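Naphthalene dioxygenase large subunit (Rhodococcus sp., PDB 2B1X) is the large subunit of a Rieske-type non-haem iron oxygenase, pairing a [2Fe-2S] Rieske domain with a catalytic domain that holds a single iron. Local coordinates at residues Met219-Met224 with Gly366-Asp371; Phe307-Asp312 with Arg360-Ser365; Thr318-Leu323 with Lys356-Thr361. All coordinates share one frame; numbering follows the deposited sequence.

Interaction 1 (Met219-Met224 with Gly366-Asp371). With FE (Fe (III) ion), chain G.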
loop_
_atom_site.group_PDB
_atom_site.type_symbol
_atom_site.label_atom_id
_atom_site.label_comp_id
_atom_site.label_asym_id
_atom_site.label_seq_id
_atom_site.Cartn_x
_atom_site.Cartn_y
_atom_site.Cartn_z
ATOM N N MET A 219 25.129 -22.446 -6.673
ATOM C CA MET A 219 24.186 -22.445 -5.553
ATOM C C MET A 219 22.777 -21.935 -5.907
ATOM O O MET A 219 21.782 -22.638 -5.670
ATOM C CB MET A 219 24.740 -21.707 -4.359
ATOM C CG MET A 219 23.848 -21.854 -3.100
ATOM S SD MET A 219 24.083 -23.495 -2.322
ATOM C CE MET A 219 23.021 -24.453 -3.156
ATOM N N THR A 220 22.684 -20.732 -6.488
ATOM C CA THR A 220 21.360 -20.186 -6.833
ATOM C C THR A 220 20.582 -21.131 -7.746
ATOM O O THR A 220 19.352 -21.310 -7.615
ATOM C CB THR A 220 21.477 -18.800 -7.532
ATOM O OG1 THR A 220 22.054 -17.851 -6.618
ATOM C CG2 THR A 220 20.073 -18.219 -7.809
ATOM N N HIS A 221 21.298 -21.710 -8.696
ATOM C CA HIS A 221 20.685 -22.567 -9.689
ATOM C C HIS A 221 20.995 -24.054 -9.524
ATOM O O HIS A 221 20.926 -24.830 -10.499
ATOM C CB HIS A 221 21.048 -22.048 -11.088
ATOM C CG HIS A 221 20.639 -20.627 -11.298
ATOM N ND1 HIS A 221 19.361 -20.187 -11.026
ATOM C CD2 HIS A 221 21.348 -19.534 -11.679
ATOM C CE1 HIS A 221 19.296 -18.884 -11.243
ATOM N NE2 HIS A 221 20.484 -18.463 -11.637
ATOM N N ARG A 222 21.296 -24.442 -8.285
ATOM C CA ARG A 222 21.537 -25.812 -7.910
ATOM C C ARG A 222 20.390 -26.744 -8.321
ATOM O O ARG A 222 20.654 -27.852 -8.786
ATOM C CB ARG A 222 21.761 -25.917 -6.405
ATOM C CG ARG A 222 22.140 -27.319 -5.906
ATOM C CD ARG A 222 23.330 -27.967 -6.622
ATOM N NE ARG A 222 23.407 -29.400 -6.326
ATOM C CZ ARG A 222 24.345 -30.230 -6.772
ATOM N NH1 ARG A 222 25.305 -29.802 -7.579
ATOM N NH2 ARG A 222 24.307 -31.503 -6.400
ATOM N N SER A 223 19.137 -26.307 -8.155
ATOM C CA SER A 223 17.988 -27.094 -8.616
ATOM C C SER A 223 18.096 -27.428 -10.101
ATOM O O SER A 223 17.741 -28.532 -10.519
ATOM C CB SER A 223 16.682 -26.349 -8.361
ATOM O OG SER A 223 16.622 -25.164 -9.145
ATOM N N MET A 224 18.540 -26.456 -10.898
ATOM C CA MET A 224 18.653 -26.632 -12.343
ATOM C C MET A 224 19.865 -27.488 -12.731
ATOM O O MET A 224 19.812 -28.217 -13.721
ATOM C CB MET A 224 18.665 -25.268 -13.068
ATOM C CG MET A 224 17.415 -24.392 -12.817
ATOM S SD MET A 224 15.864 -25.248 -13.196
ATOM C CE MET A 224 15.646 -24.861 -14.919
ATOM N N GLY A 366 10.453 -18.319 -15.241
ATOM C CA GLY A 366 11.611 -19.155 -15.513
ATOM C C GLY A 366 12.181 -19.824 -14.265
ATOM O O GLY A 366 12.248 -19.190 -13.224
ATOM N N GLY A 367 12.600 -21.079 -14.392
ATOM C CA GLY A 367 13.173 -21.839 -13.285
ATOM C C GLY A 367 14.500 -21.315 -12.763
ATOM O O GLY A 367 14.851 -21.577 -11.579
ATOM N N PHE A 368 15.248 -20.575 -13.596
ATOM C CA PHE A 368 16.436 -19.871 -13.111
ATOM C C PHE A 368 16.009 -18.531 -12.468
ATOM O O PHE A 368 16.267 -18.291 -11.295
ATOM C CB PHE A 368 17.429 -19.539 -14.252
ATOM C CG PHE A 368 18.219 -20.715 -14.744
ATOM C CD1 PHE A 368 17.615 -21.707 -15.512
ATOM C CD2 PHE A 368 19.585 -20.819 -14.471
ATOM C CE1 PHE A 368 18.358 -22.816 -15.959
ATOM C CE2 PHE A 368 20.323 -21.897 -14.916
ATOM C CZ PHE A 368 19.703 -22.898 -15.664
ATOM N N GLU A 369 15.359 -17.675 -13.262
ATOM C CA GLU A 369 15.151 -16.285 -12.864
ATOM C C GLU A 369 14.276 -16.148 -11.609
ATOM O O GLU A 369 14.467 -15.221 -10.837
ATOM C CB GLU A 369 14.611 -15.422 -14.012
ATOM C CG GLU A 369 14.656 -13.927 -13.725
ATOM C CD GLU A 369 15.229 -13.128 -14.900
ATOM O OE1 GLU A 369 14.581 -13.119 -15.985
ATOM O OE2 GLU A 369 16.323 -12.496 -14.727
ATOM N N GLN A 370 13.345 -17.071 -11.386
ATOM C CA GLN A 370 12.527 -16.946 -10.188
ATOM C C GLN A 370 13.367 -16.995 -8.909
ATOM O O GLN A 370 13.042 -16.299 -7.949
ATOM C CB GLN A 370 11.362 -17.950 -10.186
ATOM C CG GLN A 370 11.754 -19.407 -10.043
ATOM C CD GLN A 370 10.535 -20.301 -10.167
ATOM O OE1 GLN A 370 10.082 -20.873 -9.163
ATOM N NE2 GLN A 370 9.988 -20.412 -11.390
ATOM N N ASP A 371 14.447 -17.783 -8.892
ATOM C CA ASP A 371 15.349 -17.793 -7.731
ATOM C C ASP A 371 16.262 -16.589 -7.654
ATOM O O ASP A 371 16.597 -16.124 -6.547
ATOM C CB ASP A 371 16.235 -19.047 -7.700
ATOM C CG ASP A 371 15.465 -20.319 -7.423
ATOM O OD1 ASP A 371 14.251 -20.308 -7.038
ATOM O OD2 ASP A 371 16.020 -21.405 -7.572
HETATM FE FE FE G . 20.981 -16.458 -12.186
HETATM O O HOH W 1 17.274 -21.639 -9.966
HETATM O O HOH W 2 21.800 -17.036 -14.160
HETATM O O HOH W 3 21.080 -14.398 -13.154
#

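Interaction 2 (Phe307-Asp312 with Arg360-Ser365)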
loop_
_atom_site.group_PDB
_atom_site.type_symbol
_atom_site.label_atom_id
_atom_site.label_comp_id
_atom_site.label_asym_id
_atom_site.label_seq_id
_atom_site.Cartn_x
_atom_site.Cartn_y
_atom_site.Cartn_z
ATOM N N PHE A 307 22.176 -17.356 -24.135
ATOM C CA PHE A 307 22.446 -18.616 -23.443
ATOM C C PHE A 307 21.968 -19.812 -24.253
ATOM O O PHE A 307 20.989 -19.728 -24.999
ATOM C CB PHE A 307 21.740 -18.681 -22.086
ATOM C CG PHE A 307 22.094 -17.578 -21.118
ATOM C CD1 PHE A 307 21.146 -17.148 -20.203
ATOM C CD2 PHE A 307 23.359 -16.983 -21.090
ATOM C CE1 PHE A 307 21.447 -16.120 -19.253
ATOM C CE2 PHE A 307 23.651 -15.954 -20.162
ATOM C CZ PHE A 307 22.690 -15.537 -19.242
ATOM N N LEU A 308 22.622 -20.941 -24.045
ATOM C CA LEU A 308 22.268 -22.204 -24.727
ATOM C C LEU A 308 21.657 -23.086 -23.646
ATOM O O LEU A 308 22.345 -23.435 -22.695
ATOM C CB LEU A 308 23.548 -22.843 -25.249
ATOM C CG LEU A 308 23.747 -23.629 -26.545
ATOM C CD1 LEU A 308 24.775 -24.725 -26.289
ATOM C CD2 LEU A 308 22.466 -24.185 -27.163
ATOM N N MET A 309 20.368 -23.412 -23.750
ATOM C CA MET A 309 19.647 -24.073 -22.636
ATOM C C MET A 309 18.458 -24.889 -23.115
ATOM O O MET A 309 17.819 -24.545 -24.129
ATOM C CB MET A 309 19.155 -23.040 -21.597
ATOM C CG MET A 309 19.368 -23.462 -20.116
ATOM S SD MET A 309 20.302 -22.234 -19.175
ATOM C CE MET A 309 19.768 -20.809 -19.915
ATOM N N GLY A 310 18.198 -25.997 -22.412
ATOM C CA GLY A 310 17.009 -26.818 -22.630
ATOM C C GLY A 310 15.706 -26.115 -22.258
ATOM O O GLY A 310 15.683 -25.249 -21.361
ATOM N N LYS A 311 14.627 -26.462 -22.957
ATOM C CA LYS A 311 13.289 -25.921 -22.670
ATOM C C LYS A 311 12.569 -26.738 -21.586
ATOM O O LYS A 311 11.446 -26.412 -21.184
ATOM C CB LYS A 311 12.438 -25.857 -23.956
ATOM C CG LYS A 311 11.958 -27.211 -24.442
ATOM C CD LYS A 311 11.136 -27.067 -25.697
ATOM C CE LYS A 311 11.052 -28.370 -26.442
ATOM N NZ LYS A 311 9.703 -28.574 -26.996
ATOM N N ASP A 312 13.238 -27.799 -21.134
ATOM C CA ASP A 312 12.757 -28.699 -20.070
ATOM C C ASP A 312 13.859 -29.734 -19.781
ATOM O O ASP A 312 14.904 -29.730 -20.449
ATOM C CB ASP A 312 11.398 -29.322 -20.430
ATOM C CG ASP A 312 11.484 -30.270 -21.640
ATOM O OD1 ASP A 312 10.548 -30.288 -22.458
ATOM O OD2 ASP A 312 12.458 -30.987 -21.857
ATOM N N ARG A 360 11.224 -21.057 -20.165
ATOM C CA ARG A 360 11.201 -21.991 -19.028
ATOM C C ARG A 360 12.383 -21.785 -18.099
ATOM O O ARG A 360 12.374 -22.321 -16.973
ATOM C CB ARG A 360 11.113 -23.458 -19.487
ATOM C CG ARG A 360 9.683 -23.888 -19.848
ATOM C CD ARG A 360 9.267 -23.385 -21.231
ATOM N NE ARG A 360 8.033 -23.960 -21.773
ATOM C CZ ARG A 360 7.957 -25.104 -22.453
ATOM N NH1 ARG A 360 9.046 -25.850 -22.666
ATOM N NH2 ARG A 360 6.776 -25.492 -22.918
ATOM N N THR A 361 13.361 -20.970 -18.544
ATOM C CA THR A 361 14.580 -20.686 -17.765
ATOM C C THR A 361 14.614 -19.286 -17.192
ATOM O O THR A 361 14.864 -19.118 -15.993
ATOM C CB THR A 361 15.893 -20.991 -18.569
ATOM O OG1 THR A 361 15.948 -20.186 -19.753
ATOM C CG2 THR A 361 15.893 -22.445 -19.076
ATOM N N PHE A 362 14.341 -18.292 -18.045
ATOM C CA PHE A 362 14.386 -16.900 -17.643
ATOM C C PHE A 362 13.013 -16.217 -17.796
ATOM O O PHE A 362 12.037 -16.855 -18.177
ATOM C CB PHE A 362 15.548 -16.154 -18.353
ATOM C CG PHE A 362 16.893 -16.533 -17.794
ATOM C CD1 PHE A 362 17.512 -17.723 -18.180
ATOM C CD2 PHE A 362 17.499 -15.752 -16.820
ATOM C CE1 PHE A 362 18.732 -18.111 -17.604
ATOM C CE2 PHE A 362 18.746 -16.122 -16.237
ATOM C CZ PHE A 362 19.347 -17.321 -16.632
ATOM N N GLY A 363 12.925 -14.940 -17.463
ATOM C CA GLY A 363 11.613 -14.323 -17.382
ATOM C C GLY A 363 10.869 -14.632 -16.076
ATOM O O GLY A 363 11.404 -15.264 -15.152
ATOM N N ILE A 364 9.627 -14.162 -16.004
ATOM C CA ILE A 364 8.841 -14.137 -14.755
ATOM C C ILE A 364 8.537 -15.525 -14.175
ATOM O O ILE A 364 8.386 -15.690 -12.958
ATOM C CB ILE A 364 7.535 -13.344 -15.036
ATOM C CG1 ILE A 364 6.878 -12.845 -13.743
ATOM C CG2 ILE A 364 6.556 -14.188 -15.867
ATOM C CD1 ILE A 364 5.624 -12.083 -13.978
ATOM N N SER A 365 8.406 -16.527 -15.047
ATOM C CA SER A 365 8.128 -17.867 -14.576
ATOM C C SER A 365 9.330 -18.829 -14.763
ATOM O O SER A 365 9.235 -20.005 -14.454
ATOM C CB SER A 365 6.859 -18.432 -15.252
ATOM O OG SER A 365 7.099 -18.707 -16.630
HETATM O O HOH W 4 8.543 -28.543 -23.313
#

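Interaction 3 (Thr318-Leu323 with Lys356-Thr361)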
loop_
_atom_site.group_PDB
_atom_site.type_symbol
_atom_site.label_atom_id
_atom_site.label_comp_id
_atom_site.label_asym_id
_atom_site.label_seq_id
_atom_site.Cartn_x
_atom_site.Cartn_y
_atom_site.Cartn_z
ATOM N N THR A 318 18.773 -25.202 -26.869
ATOM C CA THR A 318 18.857 -24.256 -27.964
ATOM C C THR A 318 19.181 -22.840 -27.452
ATOM O O THR A 318 18.952 -22.525 -26.277
ATOM C CB THR A 318 17.682 -24.422 -29.045
ATOM O OG1 THR A 318 17.090 -23.184 -29.427
ATOM C CG2 THR A 318 16.545 -25.332 -28.590
ATOM N N ALA A 319 19.842 -22.070 -28.303
ATOM C CA ALA A 319 20.284 -20.733 -27.997
ATOM C C ALA A 319 19.116 -19.754 -27.943
ATOM O O ALA A 319 18.165 -19.827 -28.728
ATOM C CB ALA A 319 21.311 -20.269 -29.040
ATOM N N PHE A 320 19.181 -18.830 -26.996
ATOM C CA PHE A 320 18.200 -17.743 -26.984
ATOM C C PHE A 320 18.904 -16.474 -26.570
ATOM O O PHE A 320 19.939 -16.532 -25.896
ATOM C CB PHE A 320 17.028 -18.070 -26.065
ATOM C CG PHE A 320 17.404 -18.183 -24.592
ATOM C CD1 PHE A 320 17.455 -17.041 -23.766
ATOM C CD2 PHE A 320 17.633 -19.425 -24.023
ATOM C CE1 PHE A 320 17.754 -17.155 -22.415
ATOM C CE2 PHE A 320 17.953 -19.549 -22.671
ATOM C CZ PHE A 320 18.007 -18.403 -21.861
ATOM N N LEU A 321 18.355 -15.344 -27.000
ATOM C CA LEU A 321 18.831 -14.033 -26.609
ATOM C C LEU A 321 17.741 -13.301 -25.834
ATOM O O LEU A 321 16.590 -13.230 -26.288
ATOM C CB LEU A 321 19.238 -13.213 -27.856
ATOM C CG LEU A 321 19.620 -11.747 -27.572
ATOM C CD1 LEU A 321 20.893 -11.686 -26.692
ATOM C CD2 LEU A 321 19.797 -10.956 -28.884
ATOM N N THR A 322 18.100 -12.755 -24.677
ATOM C CA THR A 322 17.217 -11.870 -23.965
ATOM C C THR A 322 17.957 -10.585 -23.588
ATOM O O THR A 322 19.137 -10.626 -23.203
ATOM C CB THR A 322 16.616 -12.571 -22.678
ATOM O OG1 THR A 322 16.007 -11.591 -21.842
ATOM C CG2 THR A 322 17.706 -13.121 -21.773
ATOM N N LEU A 323 17.261 -9.460 -23.739
ATOM C CA LEU A 323 17.690 -8.167 -23.212
ATOM C C LEU A 323 16.710 -7.827 -22.103
ATOM O O LEU A 323 15.527 -8.111 -22.219
ATOM C CB LEU A 323 17.593 -7.073 -24.285
ATOM C CG LEU A 323 18.426 -7.079 -25.574
ATOM C CD1 LEU A 323 18.702 -5.664 -26.104
ATOM C CD2 LEU A 323 19.703 -7.972 -25.569
ATOM N N LYS A 356 10.853 -21.179 -26.296
ATOM C CA LYS A 356 10.609 -22.093 -25.179
ATOM C C LYS A 356 11.865 -22.252 -24.272
ATOM O O LYS A 356 11.755 -22.316 -23.042
ATOM C CB LYS A 356 10.079 -23.447 -25.655
ATOM C CG LYS A 356 8.763 -23.408 -26.497
ATOM C CD LYS A 356 7.591 -22.792 -25.695
ATOM C CE LYS A 356 6.231 -22.930 -26.384
ATOM N NZ LYS A 356 5.846 -24.378 -26.725
ATOM N N SER A 357 13.048 -22.287 -24.867
ATOM C CA SER A 357 14.272 -22.360 -24.069
ATOM C C SER A 357 14.427 -21.143 -23.152
ATOM O O SER A 357 14.751 -21.294 -21.965
ATOM C CB SER A 357 15.480 -22.525 -24.971
ATOM O OG SER A 357 15.489 -23.854 -25.417
ATOM N N TYR A 358 14.203 -19.953 -23.705
ATOM C CA TYR A 358 14.151 -18.724 -22.910
ATOM C C TYR A 358 13.062 -18.771 -21.818
ATOM O O TYR A 358 13.302 -18.374 -20.659
ATOM C CB TYR A 358 13.839 -17.536 -23.840
ATOM C CG TYR A 358 13.250 -16.317 -23.118
ATOM C CD1 TYR A 358 14.066 -15.494 -22.322
ATOM C CD2 TYR A 358 11.895 -15.993 -23.229
ATOM C CE1 TYR A 358 13.556 -14.402 -21.650
ATOM C CE2 TYR A 358 11.357 -14.850 -22.527
ATOM C CZ TYR A 358 12.209 -14.072 -21.765
ATOM O OH TYR A 358 11.712 -12.956 -21.111
ATOM N N LEU A 359 11.858 -19.219 -22.204
ATOM C CA LEU A 359 10.665 -18.997 -21.371
ATOM C C LEU A 359 10.693 -19.833 -20.082
ATOM O O LEU A 359 10.263 -19.338 -19.013
ATOM C CB LEU A 359 9.391 -19.269 -22.170
ATOM C CG LEU A 359 8.045 -18.881 -21.566
ATOM C CD1 LEU A 359 7.895 -17.380 -21.412
ATOM C CD2 LEU A 359 6.921 -19.468 -22.369
ATOM N N ARG A 360 11.224 -21.057 -20.165
ATOM C CA ARG A 360 11.201 -21.991 -19.028
ATOM C C ARG A 360 12.383 -21.785 -18.099
ATOM O O ARG A 360 12.374 -22.321 -16.973
ATOM C CB ARG A 360 11.113 -23.458 -19.487
ATOM C CG ARG A 360 9.683 -23.888 -19.848
ATOM C CD ARG A 360 9.267 -23.385 -21.231
ATOM N NE ARG A 360 8.033 -23.960 -21.773
ATOM C CZ ARG A 360 7.957 -25.104 -22.453
ATOM N NH1 ARG A 360 9.046 -25.850 -22.666
ATOM N NH2 ARG A 360 6.776 -25.492 -22.918
ATOM N N THR A 361 13.361 -20.970 -18.544
ATOM C CA THR A 361 14.580 -20.686 -17.765
ATOM C C THR A 361 14.614 -19.286 -17.192
ATOM O O THR A 361 14.864 -19.118 -15.993
ATOM C CB THR A 361 15.893 -20.991 -18.569
ATOM O OG1 THR A 361 15.948 -20.186 -19.753
ATOM C CG2 THR A 361 15.893 -22.445 -19.076
#

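Interaction 1 (Met219-Met224 with Gly366-Asp371)
The side chains of H221 and F368 cross at about a right angle beside the catalytic iron, in the two-histidine, one-carboxylate facial triad that marks mononuclear non-haem iron oxygenases. H221 NE2 binds the iron at 2.1 Å; H216 and D372 supply the other protein ligands, and two waters share the metal. F368 CD2 stands 3.3 Å from H221 CG and lies over the centre of one imidazole face, with the two ring planes inclined at 49° in an oblique pairing. On the opposite face sits the methyl CG2 of T220. The same methyl, which chi1 (-64°) swings opposite the backbone N, also passes D371 CB, while T220 OG1 turns to backbone carbonyls of P109 and Y110 in the second subunit. The ligand ring is thus held between a phenyl and a methyl, which, with the iron at NE2 and the water at ND1, probably limits its rotation.

F368 is gripped in turn by M224, whose flexible thioether curls at chi2 and chi3 over the phenyl face. M224 CG lies 3.9 Å from the ring centroid, close to the ring normal, as a CH-pi contact; M224 SD makes an oblique Met-aromatic approach, and M224 CE reaches F368 CE1 at 3.6 Å. Having no side chain, G367 lets this thioether settle beside its backbone.

The polar edge of the histidine is held by a water in the imidazole plane, which accepts from H221 ND1 at 2.8 Å. G367 O and D371 OD2 compete, with others, for its two protons. D371 OD2 also forms a salt bridge with R80 of the small subunit, which helps fix this second-shell carboxylate. At the neighbouring ring carbon, H221 CE1 comes within 3.1 Å of F368 O.

Interaction 2 (Phe307-Asp312 with Arg360-Ser365)
R360 curls round the backbone carbonyl of K311. Bent at chi2 (78°), its chain brings CB and CG alongside that oxygen and carries the guanidinium back to it, so that R360 NH1 donates to K311 O at 2.9 Å. The bond is not straight, with an angle of 135° at the hydrogen, and NH1 lies above the carbonyl plane. A water accepts from R360 NH1 at 2.8 Å and can donate to D312 OD1, although other acceptors also compete for its protons. Arginine suits the place because its several N-H groups serve partners in different directions: R360 NH2 bonds D68 O of the small subunit.

K311 adds its methylene chain, which runs the same way as R360 and lays CB 3.6 Å from R360 NH1, while its ammonium leads off toward a weak, long pairing with E353.

F362 supplies the apolar half. F307 CE1 comes over one face of its ring, 3.6 Å from F362 CZ, the planes inclined at 49°, and M309 CE meets the ring at its edge, 3.7 Å from F362 CE1. Between the two halves, T361 CG2 packs on M309 CG and G310 O.

The contact thus joins strand 302-309 and the turn after it to the C-terminal part of helix 348-361 and the loop that follows, with F362 also touching F320 and R324 of strand 318-330 and F210 of helix 204-212.

Interaction 3 (Thr318-Leu323 with Lys356-Thr361)
Aromatic contacts dominate where F320 of the strand meets Y358 of the helix. The F320 ring lies flat against the helix backbone: Y358 CA sits over its centre, 3.6 Å from the centroid and 7° off the normal, a CH-pi contact. The tyrosine ring then turns an edge toward the same phenylalanine in an offset edge-to-face pair, centroids 5.9 Å apart. The CB bond of F320 points at the helix, and chi1 of 65° turns the ring so that its face lies under Y358 CA.

Smaller van der Waals contacts flank this pair. T322, beta-branched as suits a strand, sets CB 3.7 Å from Y358 CE1, and T318 CG2 rests against S357 OG.

Three of the hydroxyls have polar partners. T361 OG1 donates to S357 O at 2.7 Å, in the carbonyl plane one turn back along the helix, and lies 3.4 Å from F320 CZ. S357 OG bonds M309 O, and Y358 OH bonds S338 OG, so both side chains tie the helix to further strands.

The two segments cross at -67°, their axes 7.8 Å apart: a helix laid over the antiparallel sheet, as in the Bet v 1-like fold of this catalytic domain.

All three contacts are buried in the catalytic domain, but they differ with distance from the iron. Interaction 1 packs aromatic and thioether groups round a metal ligand and adds a water bridge and a carboxylate paired with the small subunit, whereas interaction 3 is a largely apolar helix-on-sheet contact deeper in the fold. Interaction 2 lies between them, aromatic near the iron and polar toward the small subunit. Interactions 2 and 3 share helix 348-361 and use the adjacent strands 302-309 and 318-330, which F307 O and F320 N join. The helix then passes the chain toward the iron: T361 O accepts from F368 N at 2.8 Å, coupling interaction 1 to both others.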